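33-36 kDa outer membrane protein (Acinetobacter baumannii, PDB 6GIE) probably forms a beta-barrel channel in the outer membrane of Acinetobacter baumannii that lets small solutes through. Local coordinates at residues Asn42-Ala47 with Tyr79-Tyr84; His252-Thr258 with Ala270-Asn276; Ala265-Asp271 with Gly289-Arg295. All coordinates share one frame; numbering follows the deposited sequence.

Interaction 1. Residues Asn42-Ala47 with Tyr79-Tyr84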
loop_
_atom_site.group_PDB
_atom_site.type_symbol
_atom_site.label_atom_id
_atom_site.label_comp_id
_atom_site.label_asym_id
_atom_site.label_seq_id
_atom_site.Cartn_x
_atom_site.Cartn_y
_atom_site.Cartn_z
ATOM N N ASN A 42 -7.477 11.763 16.881
ATOM C CA ASN A 42 -7.375 12.992 16.099
ATOM C C ASN A 42 -6.045 13.101 15.344
ATOM O O ASN A 42 -6.053 13.314 14.142
ATOM C CB ASN A 42 -7.607 14.222 16.985
ATOM C CG ASN A 42 -9.026 14.299 17.509
ATOM O OD1 ASN A 42 -9.683 15.358 17.461
ATOM N ND2 ASN A 42 -9.520 13.164 17.999
ATOM N N PHE A 43 -4.910 12.932 16.024
ATOM C CA PHE A 43 -3.597 12.899 15.345
ATOM C C PHE A 43 -3.058 11.490 15.097
ATOM O O PHE A 43 -3.177 10.623 15.952
ATOM C CB PHE A 43 -2.554 13.638 16.166
ATOM C CG PHE A 43 -2.987 15.003 16.636
ATOM C CD1 PHE A 43 -2.869 16.105 15.811
ATOM C CD2 PHE A 43 -3.507 15.175 17.913
ATOM C CE1 PHE A 43 -3.260 17.366 16.264
ATOM C CE2 PHE A 43 -3.917 16.421 18.368
ATOM C CZ PHE A 43 -3.783 17.522 17.536
ATOM N N THR A 44 -2.404 11.304 13.954
ATOM C CA THR A 44 -1.818 10.033 13.541
ATOM C C THR A 44 -0.462 10.298 12.911
ATOM O O THR A 44 -0.299 11.256 12.174
ATOM C CB THR A 44 -2.718 9.288 12.525
ATOM O OG1 THR A 44 -3.999 9.064 13.113
ATOM C CG2 THR A 44 -2.142 7.944 12.143
ATOM N N GLY A 45 0.517 9.452 13.232
ATOM C CA GLY A 45 1.825 9.454 12.557
ATOM C C GLY A 45 2.297 8.030 12.244
ATOM O O GLY A 45 2.055 7.111 13.031
ATOM N N THR A 46 2.957 7.862 11.096
ATOM C CA THR A 46 3.510 6.591 10.637
ATOM C C THR A 46 4.867 6.853 10.012
ATOM O O THR A 46 5.019 7.770 9.204
ATOM C CB THR A 46 2.637 5.918 9.615
ATOM O OG1 THR A 46 1.341 5.804 10.153
ATOM C CG2 THR A 46 3.151 4.484 9.275
ATOM N N ALA A 47 5.850 6.085 10.475
ATOM C CA ALA A 47 7.180 5.990 9.914
ATOM C C ALA A 47 7.360 4.492 9.544
ATOM O O ALA A 47 6.925 3.609 10.287
ATOM C CB ALA A 47 8.201 6.424 10.945
ATOM N N TYR A 79 6.186 1.818 12.465
ATOM C CA TYR A 79 5.638 2.303 13.715
ATOM C C TYR A 79 4.465 3.286 13.445
ATOM O O TYR A 79 4.533 4.114 12.523
ATOM C CB TYR A 79 6.753 3.008 14.512
ATOM C CG TYR A 79 6.280 3.777 15.708
ATOM C CD1 TYR A 79 5.603 3.139 16.747
ATOM C CD2 TYR A 79 6.533 5.153 15.822
ATOM C CE1 TYR A 79 5.200 3.844 17.872
ATOM C CE2 TYR A 79 6.116 5.863 16.930
ATOM C CZ TYR A 79 5.453 5.202 17.956
ATOM O OH TYR A 79 5.044 5.896 19.071
ATOM N N ASN A 80 3.405 3.177 14.250
ATOM C CA ASN A 80 2.238 3.983 14.097
ATOM C C ASN A 80 1.774 4.498 15.444
ATOM O O ASN A 80 1.772 3.775 16.443
ATOM C CB ASN A 80 1.088 3.201 13.460
ATOM C CG ASN A 80 -0.187 4.047 13.373
ATOM O OD1 ASN A 80 -1.097 3.946 14.220
ATOM N ND2 ASN A 80 -0.225 4.952 12.382
ATOM N N TYR A 81 1.323 5.749 15.437
ATOM C CA TYR A 81 0.985 6.478 16.641
ATOM C C TYR A 81 -0.414 7.098 16.449
ATOM O O TYR A 81 -0.708 7.666 15.381
ATOM C CB TYR A 81 2.064 7.559 16.823
ATOM C CG TYR A 81 1.847 8.551 17.899
ATOM C CD1 TYR A 81 1.716 8.142 19.227
ATOM C CD2 TYR A 81 1.819 9.909 17.621
ATOM C CE1 TYR A 81 1.528 9.053 20.253
ATOM C CE2 TYR A 81 1.641 10.843 18.646
ATOM C CZ TYR A 81 1.497 10.402 19.955
ATOM O OH TYR A 81 1.317 11.291 20.977
ATOM N N ILE A 82 -1.267 6.985 17.465
ATOM C CA ILE A 82 -2.553 7.637 17.432
ATOM C C ILE A 82 -2.791 8.284 18.755
ATOM O O ILE A 82 -2.781 7.598 19.768
ATOM C CB ILE A 82 -3.715 6.678 17.160
ATOM C CG1 ILE A 82 -3.514 5.963 15.844
ATOM C CG2 ILE A 82 -5.044 7.445 17.106
ATOM C CD1 ILE A 82 -4.591 4.936 15.589
ATOM N N LYS A 83 -3.056 9.597 18.712
ATOM C CA LYS A 83 -3.235 10.459 19.892
ATOM C C LYS A 83 -4.640 11.095 19.944
ATOM O O LYS A 83 -4.990 11.914 19.072
ATOM C CB LYS A 83 -2.184 11.562 19.817
ATOM C CG LYS A 83 -1.792 12.254 21.108
ATOM C CD LYS A 83 -0.812 13.386 20.784
ATOM C CE LYS A 83 -0.015 13.827 21.997
ATOM N NZ LYS A 83 -0.903 14.332 23.077
ATOM N N TYR A 84 -5.452 10.653 20.908
ATOM C CA TYR A 84 -6.657 11.383 21.443
ATOM C C TYR A 84 -7.913 10.561 21.191
ATOM O O TYR A 84 -7.821 9.400 20.805
ATOM C CB TYR A 84 -6.820 12.844 20.920
ATOM C CG TYR A 84 -7.608 13.769 21.838
ATOM C CD1 TYR A 84 -7.120 14.086 23.106
ATOM C CD2 TYR A 84 -8.831 14.341 21.444
ATOM C CE1 TYR A 84 -7.813 14.922 23.962
ATOM C CE2 TYR A 84 -9.532 15.183 22.296
ATOM C CZ TYR A 84 -9.017 15.468 23.563
ATOM O OH TYR A 84 -9.671 16.296 24.460
#

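Interaction 2. Residues His252-Thr258 with Ala270-Asn276. With C8E ((hydroxyethyloxy)tri(ethyloxy)octane), chain D; C8E ((hydroxyethyloxy)tri(ethyloxy)octane), chain C.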
loop_
_atom_site.group_PDB
_atom_site.type_symbol
_atom_site.label_atom_id
_atom_site.label_comp_id
_atom_site.label_asym_id
_atom_site.label_seq_id
_atom_site.Cartn_x
_atom_site.Cartn_y
_atom_site.Cartn_z
ATOM N N HIS A 252 -19.074 3.705 4.880
ATOM C CA HIS A 252 -18.327 3.908 3.625
ATOM C C HIS A 252 -17.142 4.862 3.793
ATOM O O HIS A 252 -17.219 5.808 4.588
ATOM C CB HIS A 252 -19.292 4.400 2.547
ATOM C CG HIS A 252 -20.449 3.479 2.349
ATOM N ND1 HIS A 252 -21.745 3.829 2.661
ATOM C CD2 HIS A 252 -20.494 2.186 1.944
ATOM C CE1 HIS A 252 -22.543 2.801 2.436
ATOM N NE2 HIS A 252 -21.811 1.790 1.999
ATOM N N VAL A 253 -16.055 4.576 3.073
ATOM C CA VAL A 253 -14.856 5.409 3.036
ATOM C C VAL A 253 -14.441 5.731 1.607
ATOM O O VAL A 253 -14.366 4.836 0.791
ATOM C CB VAL A 253 -13.673 4.703 3.672
ATOM C CG1 VAL A 253 -12.414 5.533 3.527
ATOM C CG2 VAL A 253 -13.982 4.431 5.139
ATOM N N TRP A 254 -14.169 7.003 1.318
ATOM C CA TRP A 254 -13.632 7.394 0.037
ATOM C C TRP A 254 -12.503 8.436 0.200
ATOM O O TRP A 254 -12.457 9.186 1.191
ATOM C CB TRP A 254 -14.757 7.846 -0.890
ATOM C CG TRP A 254 -15.508 8.985 -0.457
ATOM C CD1 TRP A 254 -15.378 10.238 -0.947
ATOM C CD2 TRP A 254 -16.555 9.044 0.543
ATOM N NE1 TRP A 254 -16.246 11.100 -0.303
ATOM C CE2 TRP A 254 -16.984 10.390 0.613
ATOM C CE3 TRP A 254 -17.147 8.106 1.399
ATOM C CZ2 TRP A 254 -17.997 10.821 1.507
ATOM C CZ3 TRP A 254 -18.131 8.530 2.298
ATOM C CH2 TRP A 254 -18.559 9.874 2.332
ATOM N N GLY A 255 -11.558 8.411 -0.728
ATOM C CA GLY A 255 -10.441 9.271 -0.667
ATOM C C GLY A 255 -9.845 9.687 -1.991
ATOM O O GLY A 255 -10.049 9.049 -3.017
ATOM N N GLY A 256 -9.101 10.790 -1.948
ATOM C CA GLY A 256 -8.251 11.140 -3.041
ATOM C C GLY A 256 -6.863 11.280 -2.542
ATOM O O GLY A 256 -6.663 11.599 -1.397
ATOM N N HIS A 257 -5.912 11.072 -3.423
ATOM C CA HIS A 257 -4.525 10.923 -3.053
ATOM C C HIS A 257 -3.672 11.485 -4.157
ATOM O O HIS A 257 -3.952 11.258 -5.315
ATOM C CB HIS A 257 -4.160 9.437 -2.918
ATOM C CG HIS A 257 -5.083 8.713 -2.017
ATOM N ND1 HIS A 257 -6.179 8.032 -2.494
ATOM C CD2 HIS A 257 -5.193 8.719 -0.664
ATOM C CE1 HIS A 257 -6.867 7.562 -1.466
ATOM N NE2 HIS A 257 -6.296 7.973 -0.345
ATOM N N THR A 258 -2.553 12.057 -3.783
ATOM C CA THR A 258 -1.690 12.667 -4.727
ATOM C C THR A 258 -0.288 12.305 -4.322
ATOM O O THR A 258 -0.008 12.216 -3.099
ATOM C CB THR A 258 -1.941 14.186 -4.610
ATOM O OG1 THR A 258 -2.025 14.812 -5.885
ATOM C CG2 THR A 258 -1.041 14.829 -3.770
ATOM N N ALA A 270 -0.108 13.770 -0.512
ATOM C CA ALA A 270 -1.232 14.263 0.215
ATOM C C ALA A 270 -2.398 13.328 0.125
ATOM O O ALA A 270 -2.612 12.699 -0.922
ATOM C CB ALA A 270 -1.607 15.688 -0.317
ATOM N N ASP A 271 -3.209 13.290 1.178
ATOM C CA ASP A 271 -4.373 12.369 1.194
ATOM C C ASP A 271 -5.552 13.068 1.841
ATOM O O ASP A 271 -5.409 13.769 2.874
ATOM C CB ASP A 271 -4.073 11.081 2.008
ATOM C CG ASP A 271 -2.773 10.410 1.610
ATOM O OD1 ASP A 271 -2.691 9.888 0.459
ATOM O OD2 ASP A 271 -1.810 10.435 2.438
ATOM N N PHE A 272 -6.723 12.894 1.248
ATOM C CA PHE A 272 -7.923 13.428 1.820
ATOM C C PHE A 272 -8.920 12.289 1.839
ATOM O O PHE A 272 -9.230 11.730 0.778
ATOM C CB PHE A 272 -8.448 14.606 0.989
ATOM C CG PHE A 272 -9.816 15.067 1.410
ATOM C CD1 PHE A 272 -10.127 15.225 2.753
ATOM C CD2 PHE A 272 -10.756 15.419 0.496
ATOM C CE1 PHE A 272 -11.371 15.654 3.179
ATOM C CE2 PHE A 272 -12.019 15.893 0.913
ATOM C CZ PHE A 272 -12.330 15.978 2.261
ATOM N N VAL A 273 -9.486 11.994 3.010
ATOM C CA VAL A 273 -10.283 10.761 3.207
ATOM C C VAL A 273 -11.504 11.072 4.007
ATOM O O VAL A 273 -11.425 11.705 5.055
ATOM C CB VAL A 273 -9.460 9.650 3.868
ATOM C CG1 VAL A 273 -10.272 8.369 4.090
ATOM C CG2 VAL A 273 -8.280 9.276 2.969
ATOM N N LYS A 274 -12.658 10.726 3.484
ATOM C CA LYS A 274 -13.879 10.985 4.182
ATOM C C LYS A 274 -14.469 9.675 4.578
ATOM O O LYS A 274 -14.292 8.697 3.850
ATOM C CB LYS A 274 -14.885 11.636 3.251
ATOM C CG LYS A 274 -14.521 13.038 2.840
ATOM C CD LYS A 274 -15.652 13.811 2.162
ATOM C CE LYS A 274 -16.736 14.221 3.137
ATOM N NZ LYS A 274 -17.725 15.173 2.579
ATOM N N ALA A 275 -15.204 9.633 5.695
ATOM C CA ALA A 275 -15.948 8.409 6.047
ATOM C C ALA A 275 -17.274 8.774 6.622
ATOM O O ALA A 275 -17.396 9.798 7.270
ATOM C CB ALA A 275 -15.177 7.535 7.029
ATOM N N ASN A 276 -18.278 7.940 6.387
ATOM C CA ASN A 276 -19.588 8.179 6.981
ATOM C C ASN A 276 -20.284 6.921 7.563
ATOM O O ASN A 276 -19.771 5.767 7.439
ATOM C CB ASN A 276 -20.429 9.000 6.003
ATOM C CG ASN A 276 -21.184 8.174 4.994
ATOM O OD1 ASN A 276 -22.212 8.625 4.486
ATOM N ND2 ASN A 276 -20.699 6.985 4.688
HETATM O O12 C8E D . -19.147 13.822 -0.458
HETATM C C13 C8E D . -18.343 14.917 -0.899
HETATM C C14 C8E D . -17.149 14.398 -1.689
HETATM O O15 C8E D . -16.005 14.358 -0.838
HETATM C C16 C8E D . -14.739 14.493 -1.492
HETATM C C17 C8E D . -14.115 13.111 -1.563
HETATM O O18 C8E D . -12.843 13.129 -2.203
HETATM C C19 C8E D . -12.341 11.825 -2.446
HETATM C C20 C8E D . -12.924 11.210 -3.708
HETATM O O21 C8E D . -12.068 11.521 -4.815
HETATM C C6 C8E C . 0.917 17.378 -6.876
HETATM C C7 C8E C . 0.536 16.971 -5.484
HETATM C C8 C8E C . 1.697 16.360 -4.730
HETATM O O9 C8E C . 1.951 17.108 -3.520
HETATM C C10 C8E C . 1.014 16.965 -2.460
HETATM C C11 C8E C . 1.328 17.881 -1.283
HETATM O O12 C8E C . 0.513 19.062 -1.150
HETATM C C13 C8E C . -0.761 19.062 -1.729
HETATM C C14 C8E C . -1.771 19.903 -0.981
HETATM O O15 C8E C . -2.956 19.154 -1.239
HETATM C C16 C8E C . -4.135 19.500 -0.579
HETATM C C17 C8E C . -4.906 18.209 -0.375
HETATM O O18 C8E C . -4.686 17.277 -1.427
HETATM C C19 C8E C . -5.281 16.014 -1.094
HETATM C C20 C8E C . -5.053 15.009 -2.221
HETATM O O21 C8E C . -6.203 14.935 -3.075
HETATM O O HOH W 1 -0.743 10.312 -1.405
#

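Interaction 3. Residues Ala265-Asp271 with Gly289-Arg295. With C8E ((hydroxyethyloxy)tri(ethyloxy)octane), chain C.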
loop_
_atom_site.group_PDB
_atom_site.type_symbol
_atom_site.label_atom_id
_atom_site.label_comp_id
_atom_site.label_asym_id
_atom_site.label_seq_id
_atom_site.Cartn_x
_atom_site.Cartn_y
_atom_site.Cartn_z
ATOM N N ALA A 265 14.671 10.269 -5.773
ATOM C CA ALA A 265 14.984 10.038 -4.354
ATOM C C ALA A 265 13.955 10.584 -3.356
ATOM O O ALA A 265 13.881 10.140 -2.203
ATOM C CB ALA A 265 16.333 10.668 -4.023
ATOM N N VAL A 266 13.218 11.591 -3.763
ATOM C CA VAL A 266 12.344 12.244 -2.847
ATOM C C VAL A 266 10.956 12.435 -3.410
ATOM O O VAL A 266 10.784 13.075 -4.442
ATOM C CB VAL A 266 12.932 13.603 -2.459
ATOM C CG1 VAL A 266 12.081 14.218 -1.364
ATOM C CG2 VAL A 266 14.355 13.423 -1.946
ATOM N N ALA A 267 9.968 11.945 -2.685
ATOM C CA ALA A 267 8.566 12.136 -3.053
ATOM C C ALA A 267 7.765 12.752 -1.890
ATOM O O ALA A 267 8.066 12.532 -0.741
ATOM C CB ALA A 267 7.942 10.803 -3.528
ATOM N N VAL A 268 6.783 13.580 -2.196
ATOM C CA VAL A 268 5.844 14.025 -1.186
ATOM C C VAL A 268 4.459 13.810 -1.702
ATOM O O VAL A 268 4.238 13.642 -2.931
ATOM C CB VAL A 268 6.040 15.488 -0.899
ATOM C CG1 VAL A 268 7.431 15.694 -0.275
ATOM C CG2 VAL A 268 5.905 16.313 -2.180
ATOM N N GLY A 269 3.512 13.833 -0.760
ATOM C CA GLY A 269 2.168 13.499 -1.058
ATOM C C GLY A 269 1.145 13.936 -0.072
ATOM O O GLY A 269 1.443 14.355 1.042
ATOM N N ALA A 270 -0.108 13.770 -0.512
ATOM C CA ALA A 270 -1.232 14.263 0.215
ATOM C C ALA A 270 -2.398 13.328 0.125
ATOM O O ALA A 270 -2.612 12.699 -0.922
ATOM C CB ALA A 270 -1.607 15.688 -0.317
ATOM N N ASP A 271 -3.209 13.290 1.178
ATOM C CA ASP A 271 -4.373 12.369 1.194
ATOM C C ASP A 271 -5.552 13.068 1.841
ATOM O O ASP A 271 -5.409 13.769 2.874
ATOM C CB ASP A 271 -4.073 11.081 2.008
ATOM C CG ASP A 271 -2.773 10.410 1.610
ATOM O OD1 ASP A 271 -2.691 9.888 0.459
ATOM O OD2 ASP A 271 -1.810 10.435 2.438
ATOM N N GLY A 289 -4.043 14.485 5.212
ATOM C CA GLY A 289 -2.784 13.826 5.406
ATOM C C GLY A 289 -1.728 14.273 4.424
ATOM O O GLY A 289 -2.037 14.605 3.295
ATOM N N LEU A 290 -0.495 14.359 4.913
ATOM C CA LEU A 290 0.663 14.599 4.132
ATOM C C LEU A 290 1.675 13.491 4.388
ATOM O O LEU A 290 1.823 13.014 5.509
ATOM C CB LEU A 290 1.314 15.905 4.568
ATOM C CG LEU A 290 0.527 17.196 4.285
ATOM C CD1 LEU A 290 1.414 18.397 4.589
ATOM C CD2 LEU A 290 0.035 17.312 2.874
ATOM N N ASN A 291 2.423 13.170 3.355
ATOM C CA ASN A 291 3.411 12.178 3.450
ATOM C C ASN A 291 4.666 12.495 2.604
ATOM O O ASN A 291 4.681 13.384 1.733
ATOM C CB ASN A 291 2.791 10.812 3.118
ATOM C CG ASN A 291 2.273 10.754 1.730
ATOM O OD1 ASN A 291 3.056 10.749 0.776
ATOM N ND2 ASN A 291 0.941 10.779 1.582
ATOM N N ALA A 292 5.734 11.757 2.900
ATOM C CA ALA A 292 6.986 11.972 2.233
ATOM C C ALA A 292 7.792 10.711 2.203
ATOM O O ALA A 292 7.676 9.880 3.134
ATOM C CB ALA A 292 7.786 13.034 2.986
ATOM N N LYS A 293 8.658 10.589 1.197
ATOM C CA LYS A 293 9.478 9.406 1.124
ATOM C C LYS A 293 10.842 9.630 0.468
ATOM O O LYS A 293 10.986 10.461 -0.448
ATOM C CB LYS A 293 8.676 8.286 0.442
ATOM C CG LYS A 293 8.919 8.117 -1.023
ATOM C CD LYS A 293 8.033 7.037 -1.684
ATOM C CE LYS A 293 6.712 6.740 -0.950
ATOM N NZ LYS A 293 5.739 6.099 -1.886
ATOM N N PHE A 294 11.836 8.882 0.973
ATOM C CA PHE A 294 13.200 9.029 0.564
ATOM C C PHE A 294 13.697 7.653 0.172
ATOM O O PHE A 294 13.538 6.659 0.919
ATOM C CB PHE A 294 14.104 9.608 1.713
ATOM C CG PHE A 294 13.551 10.847 2.324
ATOM C CD1 PHE A 294 12.447 10.777 3.215
ATOM C CD2 PHE A 294 14.055 12.115 1.953
ATOM C CE1 PHE A 294 11.890 11.943 3.735
ATOM C CE2 PHE A 294 13.483 13.272 2.470
ATOM C CZ PHE A 294 12.395 13.186 3.348
ATOM N N ARG A 295 14.408 7.651 -0.936
ATOM C CA ARG A 295 14.962 6.475 -1.421
ATOM C C ARG A 295 16.450 6.587 -1.503
ATOM O O ARG A 295 16.987 7.623 -1.897
ATOM C CB ARG A 295 14.344 6.111 -2.791
ATOM C CG ARG A 295 12.873 5.763 -2.748
ATOM C CD ARG A 295 12.354 5.455 -4.165
ATOM N NE ARG A 295 10.975 4.970 -4.118
ATOM C CZ ARG A 295 10.222 4.688 -5.177
ATOM N NH1 ARG A 295 10.661 4.820 -6.427
ATOM N NH2 ARG A 295 8.996 4.226 -4.969
HETATM C C6 C8E C . 0.917 17.378 -6.876
HETATM C C7 C8E C . 0.536 16.971 -5.484
HETATM C C8 C8E C . 1.697 16.360 -4.730
HETATM O O9 C8E C . 1.951 17.108 -3.520
HETATM C C10 C8E C . 1.014 16.965 -2.460
HETATM C C11 C8E C . 1.328 17.881 -1.283
HETATM O O12 C8E C . 0.513 19.062 -1.150
HETATM C C13 C8E C . -0.761 19.062 -1.729
HETATM C C14 C8E C . -1.771 19.903 -0.981
HETATM O O15 C8E C . -2.956 19.154 -1.239
HETATM C C16 C8E C . -4.135 19.500 -0.579
HETATM C C17 C8E C . -4.906 18.209 -0.375
HETATM O O18 C8E C . -4.686 17.277 -1.427
HETATM C C19 C8E C . -5.281 16.014 -1.094
HETATM C C20 C8E C . -5.053 15.009 -2.221
HETATM O O21 C8E C . -6.203 14.935 -3.075
HETATM O O HOH W 1 -0.743 10.312 -1.405
#

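Interaction 1. Residues Asn42-Ala47 with Tyr79-Tyr84
F43-A47 and Y79-K83 are neighbouring antiparallel strands in the wall of the barrel, meeting at its surface, their axes 4.7 Å apart and their directions 172° apart. F43/K83, G45/Y81 and A47/Y79 are hydrogen-bonded pairs, each joined by two backbone bonds; T44/I82 and T46/N80 are the non-hydrogen-bonded pairs between them. The ladder ends in a classic beta bulge: K83 O takes F43 N at 3.2 Å and, weakly, N42 N at 3.3 Å, which sets two residues opposite one. At the bulge the side chains of N42 and Y84 lie side by side, with N42 ND2 at the edge of the Y84 ring, 3.7 Å from CD2, and the amide turned 89° from the ring plane. On the face carrying T44, T46, N80 and I82, the side-chain bond is that of N80 ND2 to T46 OG1, 2.9 Å long, with the oxygen in the plane of the amide. N80 CG lies anti to its backbone N (chi1 177°), which leans the amide across to the neighbouring strand; T44 CG2 packs 3.6 Å from N80 ND2. The other face carries F43, A47, Y79, Y81 and K83; K83 and F43 meet through their CB atoms at 4.2 Å, and beyond CB the lysine runs clear of F43. G45, which has no side chain, pairs with Y81. T44 also touches E32 and V34 of strand 22-35, and the ring of Y79 meets that of Y97. Antiparallel pairing of neighbouring strands, here ending in a classic bulge, is how the wall of an outer-membrane beta-barrel is built.

Interaction 2. Residues His252-Thr258 with Ala270-Asn276
The indole of W254 carries K274 on one face: CB of the lysine stands 3.9 Å from the centroid of the six-membered ring, a CH-pi contact. At the edge of the indole, in its plane, lie N276 ND2, 3.8 Å from CZ3 with its amide turned 87° to the ring, and a detergent molecule (C8E, chain D), whose O15 takes a weak bond from W254 NE1 at 3.3 Å. W254 CG sits between its own backbone N and carbonyl carbon (chi1 62°), a rotation that brings the indole over onto strand 270-276. N276 ND2 is also at the edge of the H252 ring. H257 presents its CD2 edge to D271 OD1, 3.0 Å away, with ring and carboxylate planes 56° apart. A water reaches from T258 O to the same carboxylate oxygen. Further along that face V253 CG1 meets V273 CG1 at 3.6 Å and V253 CG2 packs on A275 CB. On the face of W254 and K274, T258 CG2 and A270 CB touch at 3.6 Å while a second C8E (chain C) lies against both. The backbone is a regular antiparallel ladder whose one weak rung is H252 N to N276 O. Strands 252-261 and 266-276 form a hairpin, flanked by strand 234-242, where H257 touches S239, and by strand 285-295, where V273 reaches T287 and F272 reaches Q286.

Interaction 3. Residues Ala265-Asp271 with Gly289-Arg295
A265-D271 and G289-R295 pair from one end to the other by antiparallel backbone bonds, the strand directions 163° apart, and near G269 the bonds slant: N291 N comes to G269 O, 2.8 Å away, from above the carbonyl plane. N291 carries the polar side of the contact. With chi1 at 62° its CG is tucked over the backbone, which lays the amide over G269, with OD1 3.4 Å from G269 CA, where there is no side chain to meet it. ND2 then reaches D271 OD2 at 2.9 Å, a weak, bent bond, amide and carboxylate planes 29° apart. On the same face A267 CB rests 3.8 Å from K293 CG; the lysine's NZ bonds Q259, and R295 beyond it forms a salt bridge with E26 and bonds the L63 carbonyl. The other face is apolar. V266 and F294 lie side by side, V266 CG2 being 4.1 Å from F294 CD2, and A270 CB meets L290 CD2 at 3.9 Å. Detergent chain C touches this face at A270, consistent with its being the lipid side. Strand 285-295 is bonded at its far edge to strand 22-35, through L290 with S31, A292 with G29 and F294 with V27. This pairing of the last and first long strands closes the barrel, and the alternation of polar and apolar side chains is that of a porin wall.

The three interactions follow one another round the barrel wall. Interactions 2 and 3 share strand 266-276 and residues A270 and D271, which pair with 252-258 on one edge and 289-295 on the other; their centres are about 17 Å apart. D271 thus serves both, meeting H257 in one and N291 in the other, and one water bonds D271 OD1 where the two contacts meet, while detergent C touches both on the face of A270. Interaction 1 lies across strand 22-35, its nearest atoms about 7 Å from interaction 3 and about 10 Å from interaction 2. That strand joins them, pairing with 43-52 on one side and 285-295 on the other.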